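PDB 3F0Y: fiber protein from Human adenovirus 14, which forms the trimeric knob at the tip of the viral fiber and probably engages the cell receptor during attachment. Local coordinates for residues A50-F55 / F201-E206. Sequence-based numbering, arbitrary orientation.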
# COMPACT_ATOMS: atom_id res chain seq x y z
N ALA A 50 -6.09 -6.22 -12.43
CA ALA A 50 -7.46 -5.71 -12.36
C ALA A 50 -7.57 -4.38 -11.62
O ALA A 50 -8.64 -3.76 -11.60
CB ALA A 50 -8.36 -6.74 -11.70
N LEU A 51 -6.48 -3.94 -11.00
CA LEU A 51 -6.47 -2.74 -10.17
C LEU A 51 -5.69 -1.60 -10.81
O LEU A 51 -4.89 -1.82 -11.72
CB LEU A 51 -5.85 -3.04 -8.81
CG LEU A 51 -6.42 -4.22 -8.02
CD1 LEU A 51 -5.67 -4.36 -6.71
CD2 LEU A 51 -7.90 -4.03 -7.78
N VAL A 52 -5.94 -0.40 -10.32
CA VAL A 52 -5.08 0.75 -10.58
C VAL A 52 -4.36 1.06 -9.28
O VAL A 52 -4.98 1.12 -8.22
CB VAL A 52 -5.89 1.99 -11.03
CG1 VAL A 52 -5.11 3.28 -10.77
CG2 VAL A 52 -6.27 1.87 -12.50
N THR A 53 -3.04 1.22 -9.36
CA THR A 53 -2.26 1.75 -8.25
C THR A 53 -2.24 3.28 -8.38
O THR A 53 -1.65 3.81 -9.32
CB THR A 53 -0.81 1.23 -8.28
OG1 THR A 53 -0.81 -0.21 -8.28
CG2 THR A 53 -0.02 1.73 -7.08
N ALA A 54 -2.91 3.96 -7.46
CA ALA A 54 -2.99 5.42 -7.48
C ALA A 54 -2.04 6.00 -6.44
O ALA A 54 -2.08 5.60 -5.28
CB ALA A 54 -4.42 5.88 -7.21
N PHE A 55 -1.21 6.94 -6.87
CA PHE A 55 -0.09 7.46 -6.10
C PHE A 55 -0.19 8.98 -6.16
O PHE A 55 0.01 9.57 -7.23
CB PHE A 55 1.20 6.94 -6.73
CG PHE A 55 2.47 7.46 -6.12
CD1 PHE A 55 3.07 6.79 -5.06
CD2 PHE A 55 3.10 8.59 -6.64
CE1 PHE A 55 4.27 7.25 -4.52
CE2 PHE A 55 4.29 9.05 -6.10
CZ PHE A 55 4.87 8.38 -5.04
N PHE A 201 -3.19 4.45 -3.00
CA PHE A 201 -4.41 3.67 -2.83
C PHE A 201 -4.70 2.87 -4.09
O PHE A 201 -4.11 3.10 -5.14
CB PHE A 201 -5.60 4.55 -2.44
CG PHE A 201 -5.98 5.57 -3.48
CD1 PHE A 201 -7.06 5.35 -4.33
CD2 PHE A 201 -5.28 6.77 -3.58
CE1 PHE A 201 -7.42 6.31 -5.27
CE2 PHE A 201 -5.64 7.72 -4.52
CZ PHE A 201 -6.71 7.49 -5.37
N TYR A 202 -5.62 1.92 -3.95
CA TYR A 202 -5.93 0.98 -5.02
C TYR A 202 -7.43 0.96 -5.28
O TYR A 202 -8.24 1.14 -4.37
CB TYR A 202 -5.44 -0.42 -4.66
CG TYR A 202 -4.04 -0.42 -4.07
CD1 TYR A 202 -2.94 -0.75 -4.85
CD2 TYR A 202 -3.83 -0.05 -2.75
CE1 TYR A 202 -1.66 -0.73 -4.31
CE2 TYR A 202 -2.56 -0.03 -2.20
CZ TYR A 202 -1.48 -0.37 -2.99
OH TYR A 202 -0.22 -0.35 -2.44
N TYR A 203 -7.79 0.77 -6.55
CA TYR A 203 -9.19 0.62 -6.91
C TYR A 203 -9.34 -0.27 -8.13
O TYR A 203 -8.43 -0.38 -8.95
CB TYR A 203 -9.86 1.98 -7.11
CG TYR A 203 -9.30 2.87 -8.20
CD1 TYR A 203 -9.61 2.66 -9.54
CD2 TYR A 203 -8.49 3.96 -7.88
CE1 TYR A 203 -9.11 3.49 -10.54
CE2 TYR A 203 -7.98 4.80 -8.87
CZ TYR A 203 -8.30 4.55 -10.20
OH TYR A 203 -7.81 5.38 -11.18
N ILE A 204 -10.50 -0.91 -8.22
CA ILE A 204 -10.81 -1.80 -9.32
C ILE A 204 -11.07 -0.94 -10.55
O ILE A 204 -11.90 -0.03 -10.51
CB ILE A 204 -12.05 -2.67 -9.02
CG1 ILE A 204 -11.76 -3.60 -7.83
CG2 ILE A 204 -12.44 -3.48 -10.24
CD1 ILE A 204 -12.99 -4.29 -7.29
N ARG A 205 -10.35 -1.22 -11.62
CA ARG A 205 -10.41 -0.34 -12.78
C ARG A 205 -11.52 -0.71 -13.76
O ARG A 205 -11.94 -1.87 -13.86
CB ARG A 205 -9.05 -0.23 -13.48
CG ARG A 205 -8.46 -1.51 -14.03
CD ARG A 205 -7.00 -1.25 -14.41
NE ARG A 205 -6.34 -2.38 -15.06
CZ ARG A 205 -6.60 -2.80 -16.30
NH1 ARG A 205 -7.51 -2.20 -17.06
NH2 ARG A 205 -5.93 -3.84 -16.80
N GLU A 206 -12.00 0.31 -14.46
CA GLU A 206 -13.00 0.17 -15.51
C GLU A 206 -12.38 -0.61 -16.67
O GLU A 206 -11.16 -0.65 -16.81
CB GLU A 206 -13.43 1.57 -15.97
CG GLU A 206 -14.50 1.64 -17.06
CD GLU A 206 -15.92 1.51 -16.54
OE1 GLU A 206 -16.13 0.97 -15.43
OE2 GLU A 206 -16.84 1.96 -17.24
O HOH W 1 -10.95 -4.41 -13.23
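Strands 51-55 and 201-204 pair antiparallel, with Val52 opposite Tyr203 and Ala54 opposite Phe201 as hydrogen-bonded pairs and Thr53 opposite Tyr202 as a non-hydrogen-bonded pair. The pair joins strand 51-60 to strand 199-204, the outermost strand within the chain of one sheet of the adenovirus knob beta-sandwich. Val52 N gives a short bond to Tyr203 O (2.8 Å), and Val52 O accepts a longer one from Tyr203 N (3.3 Å). Ala54 and Phe201 are joined in both directions. Past the strand end, Arg205 N reaches Ala50 O almost straight, at 177°. A water bridges Ala50 O and Arg205 O and donates to both.

Val52, Ala54, Phe201 and Tyr203 lie on one face of the sheet. The methyl of Ala54 sits over a face of the Phe201 ring, nearest CZ, with CB 3.5 Å from the ring centroid. This CH-pi contact depends on a Phe201 chi1 of 63°, which puts CG between the backbone N and the carbonyl carbon and brings the ring back over its neighbour. Tyr203 takes the same torsion, and Val52 CB lies over a face of its ring, offset toward the rim. Val158 and Leu160 of the other sheet pack against Phe201 and Tyr203, and Phe118 O accepts a hydrogen bond from the Tyr203 hydroxyl.

Thr53 and Tyr202 lie side by side on the other face, which meets the neighbouring subunits of the trimer. Tyr202 has two conformers; in the one given, its OH is hydrogen-bonded to Tyr202 OH of the second and third subunits. Beside them Leu51 CD2 touches Ile204 CG1 at 3.9 Å.

Arg205 runs extended from CG to NE across Val52, and NE bonds to Gly49 O. Leu51 O lies at the guanidinium edge, near its plane, and 3.5 Å from Arg205 CD.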